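Local coordinates for uncharacterized protein (Leishmania major, PDB 2B4W) that is of unknown function but belongs to a family grouped with the beta-fructosidase clan, whose members probably share a beta-propeller fold, at residues 32-37 with 44-49; 143-148 with 165-170; 190-195 with 203-208. One frame throughout, in Å; residues are numbered along the deposited sequence.

Interaction 1. Residues 32-37 with 44-49; sequences NCSVPF and HIYGRV
Phe37 lays its ring over CB of His44 where the irregular run 32-37 folds back against strand 44-49, in what is probably part of a propeller blade, the fold being that of the beta-fructosidase clan. The evidence for a CH-pi contact is direct: His44 CB lies 3.8 Å from the centroid of the Phe37 ring, 25° off its normal. With CG of Phe37 set between its backbone N and carbonyl carbon (chi1 60°), the ring turns back over the strand. It also reaches Tyr46, CE1 of Phe37 lying 3.5 Å from CE2 of Tyr46; these planes are only 21° apart, yet slid until the rings barely overlap. Beside the rings, Phe37 and His44 form an antiparallel hydrogen-bonded pair, with Phe37 N to His44 O at 3.0 Å and His44 N to Phe37 O at 2.9 Å.

Toward Ser34 the regular pairing gives way. Its N donates to Tyr46 O at 2.8 Å, while its OG takes the N-H of Tyr46, 3.1 Å from Tyr46 N, and donates to Val35 O, so a hydroxyl stands in for a strand carbonyl. The loose part is the Asn32 end, although it too is buried. The side chains of Asn32 and Arg48 run side by side, with ND2 of Asn32 4.0 Å from NH1 of Arg48 and no bond between them; both turn to OD1 of Asp83, as hydrogen-bond and salt-bridge partners respectively. The tight spot lies away from the ring cluster, where Ile45 CD1 presses on Cys33 CB at 3.4 Å, closer than usual van der Waals contact.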
loop_
_atom_site.group_PDB
_atom_site.type_symbol
_atom_site.label_atom_id
_atom_site.label_comp_id
_atom_site.label_asym_id
_atom_site.label_seq_id
_atom_site.Cartn_x
_atom_site.Cartn_y
_atom_site.Cartn_z
ATOM N N ASN A 32 0.928 8.794 0.979
ATOM C CA ASN A 32 0.787 7.391 1.304
ATOM C C ASN A 32 -0.678 6.947 1.245
ATOM O O ASN A 32 -1.297 6.526 2.217
ATOM C CB ASN A 32 1.393 7.123 2.674
ATOM C CG ASN A 32 2.890 7.373 2.687
ATOM O OD1 ASN A 32 3.523 7.643 1.667
ATOM N ND2 ASN A 32 3.467 7.267 3.876
ATOM N N CYS A 33 -1.227 7.058 0.045
ATOM C CA CYS A 33 -2.642 6.747 -0.180
ATOM C C CYS A 33 -2.874 5.248 -0.152
ATOM O O CYS A 33 -1.928 4.455 -0.208
ATOM C CB CYS A 33 -3.045 7.330 -1.526
ATOM S SG CYS A 33 -3.083 9.152 -1.538
ATOM N N SER A 34 -4.149 4.856 -0.101
ATOM C CA SER A 34 -4.473 3.472 -0.419
ATOM C C SER A 34 -4.284 3.235 -1.914
ATOM O O SER A 34 -4.088 4.179 -2.694
ATOM C CB SER A 34 -5.910 3.108 -0.073
ATOM O OG SER A 34 -6.826 3.915 -0.753
ATOM N N VAL A 35 -4.397 1.982 -2.346
ATOM C CA VAL A 35 -4.491 1.826 -3.817
ATOM C C VAL A 35 -5.794 2.425 -4.266
ATOM O O VAL A 35 -6.789 2.418 -3.516
ATOM C CB VAL A 35 -4.399 0.343 -4.208
ATOM C CG1 VAL A 35 -5.588 -0.397 -3.637
ATOM C CG2 VAL A 35 -4.363 0.208 -5.711
ATOM N N PRO A 36 -5.948 3.006 -5.445
ATOM C CA PRO A 36 -7.310 3.381 -5.838
ATOM C C PRO A 36 -8.267 2.199 -5.903
ATOM O O PRO A 36 -7.864 1.041 -5.980
ATOM C CB PRO A 36 -7.099 3.958 -7.254
ATOM C CG PRO A 36 -5.706 4.515 -7.144
ATOM C CD PRO A 36 -4.956 3.396 -6.454
ATOM N N PHE A 37 -9.573 2.494 -5.898
ATOM C CA PHE A 37 -10.590 1.438 -5.930
ATOM C C PHE A 37 -11.804 2.045 -6.622
ATOM O O PHE A 37 -11.733 3.240 -6.922
ATOM C CB PHE A 37 -10.989 0.911 -4.555
ATOM C CG PHE A 37 -11.576 1.958 -3.613
ATOM C CD1 PHE A 37 -10.770 2.831 -2.893
ATOM C CD2 PHE A 37 -12.939 2.062 -3.451
ATOM C CE1 PHE A 37 -11.333 3.770 -2.039
ATOM C CE2 PHE A 37 -13.521 2.979 -2.604
ATOM C CZ PHE A 37 -12.707 3.842 -1.883
ATOM N N HIS A 44 -12.099 6.075 -6.605
ATOM C CA HIS A 44 -11.886 6.701 -5.306
ATOM C C HIS A 44 -10.489 6.332 -4.791
ATOM O O HIS A 44 -9.791 5.443 -5.285
ATOM C CB HIS A 44 -12.896 6.258 -4.284
ATOM C CG HIS A 44 -14.307 6.683 -4.456
ATOM N ND1 HIS A 44 -15.184 6.031 -5.290
ATOM C CD2 HIS A 44 -15.006 7.698 -3.875
ATOM C CE1 HIS A 44 -16.356 6.641 -5.211
ATOM N NE2 HIS A 44 -16.293 7.661 -4.366
ATOM N N ILE A 45 -10.086 7.081 -3.775
ATOM C CA ILE A 45 -8.822 6.822 -3.103
ATOM C C ILE A 45 -8.893 7.354 -1.661
ATOM O O ILE A 45 -9.505 8.398 -1.440
ATOM C CB ILE A 45 -7.618 7.404 -3.847
ATOM C CG1 ILE A 45 -6.333 6.724 -3.417
ATOM C CG2 ILE A 45 -7.498 8.916 -3.711
ATOM C CD1 ILE A 45 -5.076 7.053 -4.188
ATOM N N TYR A 46 -8.307 6.605 -0.727
ATOM C CA TYR A 46 -8.090 7.150 0.612
ATOM C C TYR A 46 -6.701 7.778 0.668
ATOM O O TYR A 46 -5.740 7.203 0.155
ATOM C CB TYR A 46 -8.164 6.096 1.713
ATOM C CG TYR A 46 -9.517 5.464 1.873
ATOM C CD1 TYR A 46 -10.547 6.083 2.572
ATOM C CD2 TYR A 46 -9.739 4.215 1.310
ATOM C CE1 TYR A 46 -11.793 5.480 2.710
ATOM C CE2 TYR A 46 -10.967 3.617 1.442
ATOM C CZ TYR A 46 -11.983 4.244 2.137
ATOM O OH TYR A 46 -13.172 3.576 2.217
ATOM N N GLY A 47 -6.587 8.932 1.301
ATOM C CA GLY A 47 -5.302 9.582 1.473
ATOM C C GLY A 47 -5.026 9.931 2.930
ATOM O O GLY A 47 -5.915 10.166 3.750
ATOM N N ARG A 48 -3.732 9.953 3.205
ATOM C CA ARG A 48 -3.225 10.416 4.495
ATOM C C ARG A 48 -3.005 11.912 4.364
ATOM O O ARG A 48 -2.277 12.349 3.454
ATOM C CB ARG A 48 -1.978 9.658 4.886
ATOM C CG ARG A 48 -1.100 10.182 5.982
ATOM C CD ARG A 48 0.274 9.491 6.029
ATOM N NE ARG A 48 0.969 9.863 7.230
ATOM C CZ ARG A 48 1.949 9.364 7.917
ATOM N NH1 ARG A 48 2.625 8.283 7.603
ATOM N NH2 ARG A 48 2.308 10.010 9.037
ATOM N N VAL A 49 -3.705 12.669 5.159
ATOM C CA VAL A 49 -3.766 14.110 5.189
ATOM C C VAL A 49 -3.100 14.673 6.453
ATOM O O VAL A 49 -3.473 14.448 7.595
ATOM C CB VAL A 49 -5.220 14.592 5.089
ATOM C CG1 VAL A 49 -5.265 16.088 4.825
ATOM C CG2 VAL A 49 -5.897 13.809 3.970
#

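Interaction 2. Residues 143-148 with 165-170; sequences GRLGVF and NSIDEL
Leu145 and Val147 point from one strand toward the turn 165-170 and meet it through methyl groups. CD2 of Leu145 lies 3.8 Å from CD1 of Ile167, and its CD1 touches the same methyl a little farther off. Two residues on, both branches of Val147 straddle one methyl of Leu170, the CG2 branch standing 3.8 Å from Leu170 CD1. In Leu145 CG lies opposite the backbone N (chi1 -172°), which carries the fork out to Ile167 and also brings CD2 to 3.9 Å from Ser166 O. The inner, buried end is held by these methyl contacts, and no direct hydrogen bond joins the segments.

The outer end is more open and polar. One water donates to Gly143 O and Asn165 O, at 2.8 Å from each, and so bridges the two backbones. Nearby the aliphatic part of Arg144 runs alongside Asn165, with CD 4.0 Å from Asn165 OD1; the charged end of Arg144 is taken by Asp142.

Behind this first shell, Glu169 ties the turn to its own start. Its OE2 accepts from Asn165 ND2 at 3.0 Å, from the syn side but tilted well out of the carboxylate plane, while OE2 lies close to the amide plane of Asn165. Its OE1 receives Asn165 N at 3.1 Å from above the carboxylate plane. Backbone bonds from Glu169 N to Ser166 O and from Leu170 N to Ile167 O set the 3-10 segment 167-169. Leu145 and Val147 are meanwhile held in the sheet by backbone bonds to Leu164 and Val162. Ile167 and Leu170 also touch Arg116 and Phe114 of strand 110-116. A short 3-10 turn is thus folded over the Leu145-Val147 face of a four-stranded antiparallel sheet and against the next sheet, consistent with adjacent beta-propeller blades.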
loop_
_atom_site.group_PDB
_atom_site.type_symbol
_atom_site.label_atom_id
_atom_site.label_comp_id
_atom_site.label_asym_id
_atom_site.label_seq_id
_atom_site.Cartn_x
_atom_site.Cartn_y
_atom_site.Cartn_z
ATOM N N GLY A 143 -9.750 -19.278 -1.137
ATOM C CA GLY A 143 -10.661 -18.426 -0.413
ATOM C C GLY A 143 -10.263 -18.088 0.995
ATOM O O GLY A 143 -10.899 -17.251 1.652
ATOM N N ARG A 144 -9.209 -18.716 1.513
ATOM C CA ARG A 144 -8.796 -18.370 2.880
ATOM C C ARG A 144 -8.005 -17.067 2.851
ATOM O O ARG A 144 -7.821 -16.474 1.770
ATOM C CB ARG A 144 -7.998 -19.520 3.504
ATOM C CG ARG A 144 -8.796 -20.785 3.781
ATOM C CD ARG A 144 -7.910 -21.855 4.418
ATOM N NE ARG A 144 -7.049 -22.491 3.415
ATOM C CZ ARG A 144 -5.922 -23.142 3.659
ATOM N NH1 ARG A 144 -5.460 -23.283 4.891
ATOM N NH2 ARG A 144 -5.221 -23.676 2.658
ATOM N N LEU A 145 -7.547 -16.630 4.020
ATOM C CA LEU A 145 -6.955 -15.315 4.191
ATOM C C LEU A 145 -5.446 -15.356 4.346
ATOM O O LEU A 145 -4.903 -15.892 5.307
ATOM C CB LEU A 145 -7.602 -14.635 5.402
ATOM C CG LEU A 145 -7.254 -13.166 5.633
ATOM C CD1 LEU A 145 -8.083 -12.238 4.763
ATOM C CD2 LEU A 145 -7.442 -12.803 7.100
ATOM N N GLY A 146 -4.732 -14.777 3.372
ATOM C CA GLY A 146 -3.311 -14.575 3.553
ATOM C C GLY A 146 -3.051 -13.325 4.372
ATOM O O GLY A 146 -3.655 -12.267 4.142
ATOM N N VAL A 147 -2.154 -13.431 5.354
ATOM C CA VAL A 147 -1.839 -12.251 6.154
ATOM C C VAL A 147 -0.329 -12.029 6.228
ATOM O O VAL A 147 0.462 -12.922 6.525
ATOM C CB VAL A 147 -2.423 -12.315 7.580
ATOM C CG1 VAL A 147 -2.286 -10.948 8.252
ATOM C CG2 VAL A 147 -3.880 -12.764 7.584
ATOM N N PHE A 148 0.042 -10.781 5.954
ATOM C CA PHE A 148 1.417 -10.337 6.085
ATOM C C PHE A 148 1.606 -9.432 7.307
ATOM O O PHE A 148 0.875 -8.459 7.497
ATOM C CB PHE A 148 1.872 -9.530 4.874
ATOM C CG PHE A 148 1.878 -10.292 3.559
ATOM C CD1 PHE A 148 0.760 -10.355 2.740
ATOM C CD2 PHE A 148 3.045 -10.919 3.171
ATOM C CE1 PHE A 148 0.783 -11.044 1.537
ATOM C CE2 PHE A 148 3.070 -11.607 1.972
ATOM C CZ PHE A 148 1.956 -11.650 1.152
ATOM N N ASN A 165 -7.841 -18.983 8.422
ATOM C CA ASN A 165 -9.075 -19.492 7.856
ATOM C C ASN A 165 -9.997 -18.386 7.351
ATOM O O ASN A 165 -10.743 -18.617 6.389
ATOM C CB ASN A 165 -9.894 -20.352 8.843
ATOM C CG ASN A 165 -9.164 -21.634 9.193
ATOM O OD1 ASN A 165 -8.723 -22.370 8.306
ATOM N ND2 ASN A 165 -9.015 -21.889 10.482
ATOM N N SER A 166 -9.967 -17.236 8.000
ATOM C CA SER A 166 -10.875 -16.154 7.665
ATOM C C SER A 166 -10.585 -14.898 8.465
ATOM O O SER A 166 -9.785 -14.926 9.391
ATOM C CB SER A 166 -12.331 -16.510 7.968
ATOM O OG SER A 166 -12.485 -16.609 9.373
ATOM N N ILE A 167 -11.308 -13.848 8.060
ATOM C CA ILE A 167 -11.076 -12.533 8.647
ATOM C C ILE A 167 -11.427 -12.487 10.130
ATOM O O ILE A 167 -10.893 -11.671 10.879
ATOM C CB ILE A 167 -11.873 -11.434 7.915
ATOM C CG1 ILE A 167 -11.232 -10.057 7.997
ATOM C CG2 ILE A 167 -13.301 -11.421 8.446
ATOM C CD1 ILE A 167 -9.817 -9.902 7.506
ATOM N N ASP A 168 -12.322 -13.378 10.494
ATOM C CA ASP A 168 -12.751 -13.636 11.846
ATOM C C ASP A 168 -11.633 -14.127 12.748
ATOM O O ASP A 168 -11.820 -14.182 13.963
ATOM C CB ASP A 168 -13.849 -14.706 11.867
ATOM C CG ASP A 168 -15.080 -14.256 11.118
ATOM O OD1 ASP A 168 -15.530 -13.119 11.364
ATOM O OD2 ASP A 168 -15.570 -15.046 10.281
ATOM N N GLU A 169 -10.489 -14.496 12.184
ATOM C CA GLU A 169 -9.428 -14.999 13.047
ATOM C C GLU A 169 -8.298 -13.986 13.202
ATOM O O GLU A 169 -7.366 -14.201 13.953
ATOM C CB GLU A 169 -8.839 -16.282 12.468
ATOM C CG GLU A 169 -9.879 -17.390 12.318
ATOM C CD GLU A 169 -9.149 -18.693 12.041
ATOM O OE1 GLU A 169 -8.033 -18.596 11.484
ATOM O OE2 GLU A 169 -9.705 -19.748 12.399
ATOM N N LEU A 170 -8.425 -12.919 12.426
ATOM C CA LEU A 170 -7.467 -11.836 12.425
ATOM C C LEU A 170 -7.495 -11.097 13.770
ATOM O O LEU A 170 -8.578 -10.742 14.230
ATOM C CB LEU A 170 -7.796 -10.866 11.295
ATOM C CG LEU A 170 -6.668 -9.906 10.923
ATOM C CD1 LEU A 170 -5.529 -10.659 10.271
ATOM C CD2 LEU A 170 -7.177 -8.823 9.993
HETATM O O HOH W 1 -11.908 -17.121 4.268
#

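Interaction 3. Residues 190-195 with 203-208; sequences GGVNQA and VGCIGH
Ile206 O is gripped by two successive amides, Asn193 N at 2.8 Å and Gln194 N at 3.0 Å, both lying in its carbonyl plane. Two residues of one strand facing a single residue of the other define a classic beta bulge, and the register indeed slips by one between the Val192-Gly207 and Gln194-Ile206 pairs. Past the bulge, regular antiparallel pairing resumes: Ile206 N donates to Gln194 O at 2.7 Å, almost straight at 170°.

At the bulge the amide end of Asn193 reaches His208. ND1 of His208 donates to OD1 of Asn193 at 3.0 Å, with an N-H...O angle of 169°, and the oxygen sits at the ring edge in the imidazole plane. This places the proton on ND1 and fixes the rotation of the ring. Because CG of His208 is tucked between backbone N and carbonyl carbon (chi1 63°), the ring folds back over the partner strand, where one face rests on the Gly190-Gly191 peptide. Gly191 N lies 3.5 Å above the ring plane, over its centre, and Gly190 C lies nearer the rim. The lack of a side chain on Gly191 lets the ring lie this close; at Gly190 it lets CA approach His208 O. Under the ring, Gly191 and His208 form a hydrogen-bonded pair, His208 N to Gly191 O being 2.7 Å. Gly207 adds a CA-H...O contact to the same carbonyl, its CA 3.1 Å from Gly191 O.

This hairpin supplies two inner strands of a five-stranded antiparallel sheet, 203-211 at its centre and 188-198 between it and 303-304. Phe148 of strand 145-149 packs on Ala195 and Cys205, whereas strand 264-271 meets Asn193 and Ile206.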
loop_
_atom_site.group_PDB
_atom_site.type_symbol
_atom_site.label_atom_id
_atom_site.label_comp_id
_atom_site.label_asym_id
_atom_site.label_seq_id
_atom_site.Cartn_x
_atom_site.Cartn_y
_atom_site.Cartn_z
ATOM N N GLY A 190 11.340 -2.828 5.430
ATOM C CA GLY A 190 10.379 -2.769 4.341
ATOM C C GLY A 190 9.019 -3.259 4.813
ATOM O O GLY A 190 8.774 -3.359 6.016
ATOM N N GLY A 191 8.172 -3.538 3.840
ATOM C CA GLY A 191 6.776 -3.856 3.988
ATOM C C GLY A 191 6.044 -4.105 2.678
ATOM O O GLY A 191 6.397 -3.620 1.605
ATOM N N VAL A 192 4.997 -4.907 2.804
ATOM C CA VAL A 192 3.984 -5.120 1.797
ATOM C C VAL A 192 2.978 -3.983 1.963
ATOM O O VAL A 192 2.610 -3.632 3.076
ATOM C CB VAL A 192 3.294 -6.477 1.913
ATOM C CG1 VAL A 192 2.129 -6.566 0.924
ATOM C CG2 VAL A 192 4.272 -7.617 1.672
ATOM N N ASN A 193 2.570 -3.390 0.863
ATOM C CA ASN A 193 1.612 -2.293 0.874
ATOM C C ASN A 193 0.309 -2.746 0.223
ATOM O O ASN A 193 -0.771 -2.364 0.643
ATOM C CB ASN A 193 2.188 -1.076 0.162
ATOM C CG ASN A 193 3.239 -0.371 1.015
ATOM O OD1 ASN A 193 4.426 -0.641 0.884
ATOM N ND2 ASN A 193 2.737 0.506 1.878
ATOM N N GLN A 194 0.416 -3.560 -0.827
ATOM C CA GLN A 194 -0.757 -4.141 -1.466
ATOM C C GLN A 194 -0.366 -5.518 -2.012
ATOM O O GLN A 194 0.617 -5.616 -2.769
ATOM C CB GLN A 194 -1.317 -3.221 -2.547
ATOM C CG GLN A 194 -2.699 -3.600 -3.088
ATOM C CD GLN A 194 -3.764 -3.285 -2.059
ATOM O OE1 GLN A 194 -3.608 -2.351 -1.274
ATOM N NE2 GLN A 194 -4.843 -4.052 -2.029
ATOM N N ALA A 195 -1.143 -6.514 -1.595
ATOM C CA ALA A 195 -1.081 -7.884 -2.085
ATOM C C ALA A 195 -2.211 -8.216 -3.060
ATOM O O ALA A 195 -3.366 -7.819 -2.957
ATOM C CB ALA A 195 -1.065 -8.897 -0.948
ATOM N N VAL A 203 1.134 -15.207 -4.869
ATOM C CA VAL A 203 0.750 -13.870 -4.419
ATOM C C VAL A 203 1.720 -12.802 -4.908
ATOM O O VAL A 203 2.901 -12.827 -4.597
ATOM C CB VAL A 203 0.667 -13.813 -2.882
ATOM C CG1 VAL A 203 0.365 -12.390 -2.424
ATOM C CG2 VAL A 203 -0.388 -14.783 -2.361
ATOM N N GLY A 204 1.174 -11.873 -5.678
ATOM C CA GLY A 204 1.870 -10.698 -6.125
ATOM C C GLY A 204 1.852 -9.620 -5.055
ATOM O O GLY A 204 0.797 -9.092 -4.703
ATOM N N CYS A 205 3.022 -9.271 -4.515
ATOM C CA CYS A 205 3.057 -8.138 -3.601
ATOM C C CYS A 205 3.754 -6.915 -4.185
ATOM O O CYS A 205 4.803 -6.970 -4.856
ATOM C CB CYS A 205 3.734 -8.492 -2.275
ATOM S SG CYS A 205 3.180 -10.032 -1.525
ATOM N N ILE A 206 3.124 -5.768 -3.870
ATOM C CA ILE A 206 3.696 -4.455 -4.110
ATOM C C ILE A 206 4.067 -3.856 -2.769
ATOM O O ILE A 206 3.222 -3.779 -1.880
ATOM C CB ILE A 206 2.714 -3.545 -4.862
ATOM C CG1 ILE A 206 2.312 -4.112 -6.228
ATOM C CG2 ILE A 206 3.235 -2.121 -4.997
ATOM C CD1 ILE A 206 3.508 -4.248 -7.154
ATOM N N GLY A 207 5.311 -3.432 -2.559
ATOM C CA GLY A 207 5.620 -2.853 -1.246
ATOM C C GLY A 207 6.780 -1.891 -1.259
ATOM O O GLY A 207 7.054 -1.250 -2.266
ATOM N N HIS A 208 7.476 -1.793 -0.128
ATOM C CA HIS A 208 8.598 -0.881 0.005
ATOM C C HIS A 208 9.839 -1.614 0.513
ATOM O O HIS A 208 9.717 -2.513 1.349
ATOM C CB HIS A 208 8.258 0.293 0.914
ATOM C CG HIS A 208 7.922 0.132 2.348
ATOM N ND1 HIS A 208 6.687 -0.261 2.817
ATOM C CD2 HIS A 208 8.669 0.358 3.466
ATOM C CE1 HIS A 208 6.699 -0.294 4.143
ATOM N NE2 HIS A 208 7.897 0.077 4.566
#

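In the fold
Interaction 3 links the other two, touching both, and lies nearest the chain centre (about 7 Å, against about 9 Å for interaction 1 and 18 Å for interaction 2, between centres). Centres of interactions 1 and 3 are about 15 Å apart, yet they touch where Val35 CG1 comes 3.6 Å from Gln194 OE1. Interactions 2 and 3, about 17 Å apart between centres, join through Phe148, whose CZ lies 3.4 Å from Cys205 SG. Interactions 1 and 2 do not meet, with nearest atoms about 13 Å apart. These contacts between elements of different sheets are consistent with neighbouring propeller blades; no active site or ligand is established here.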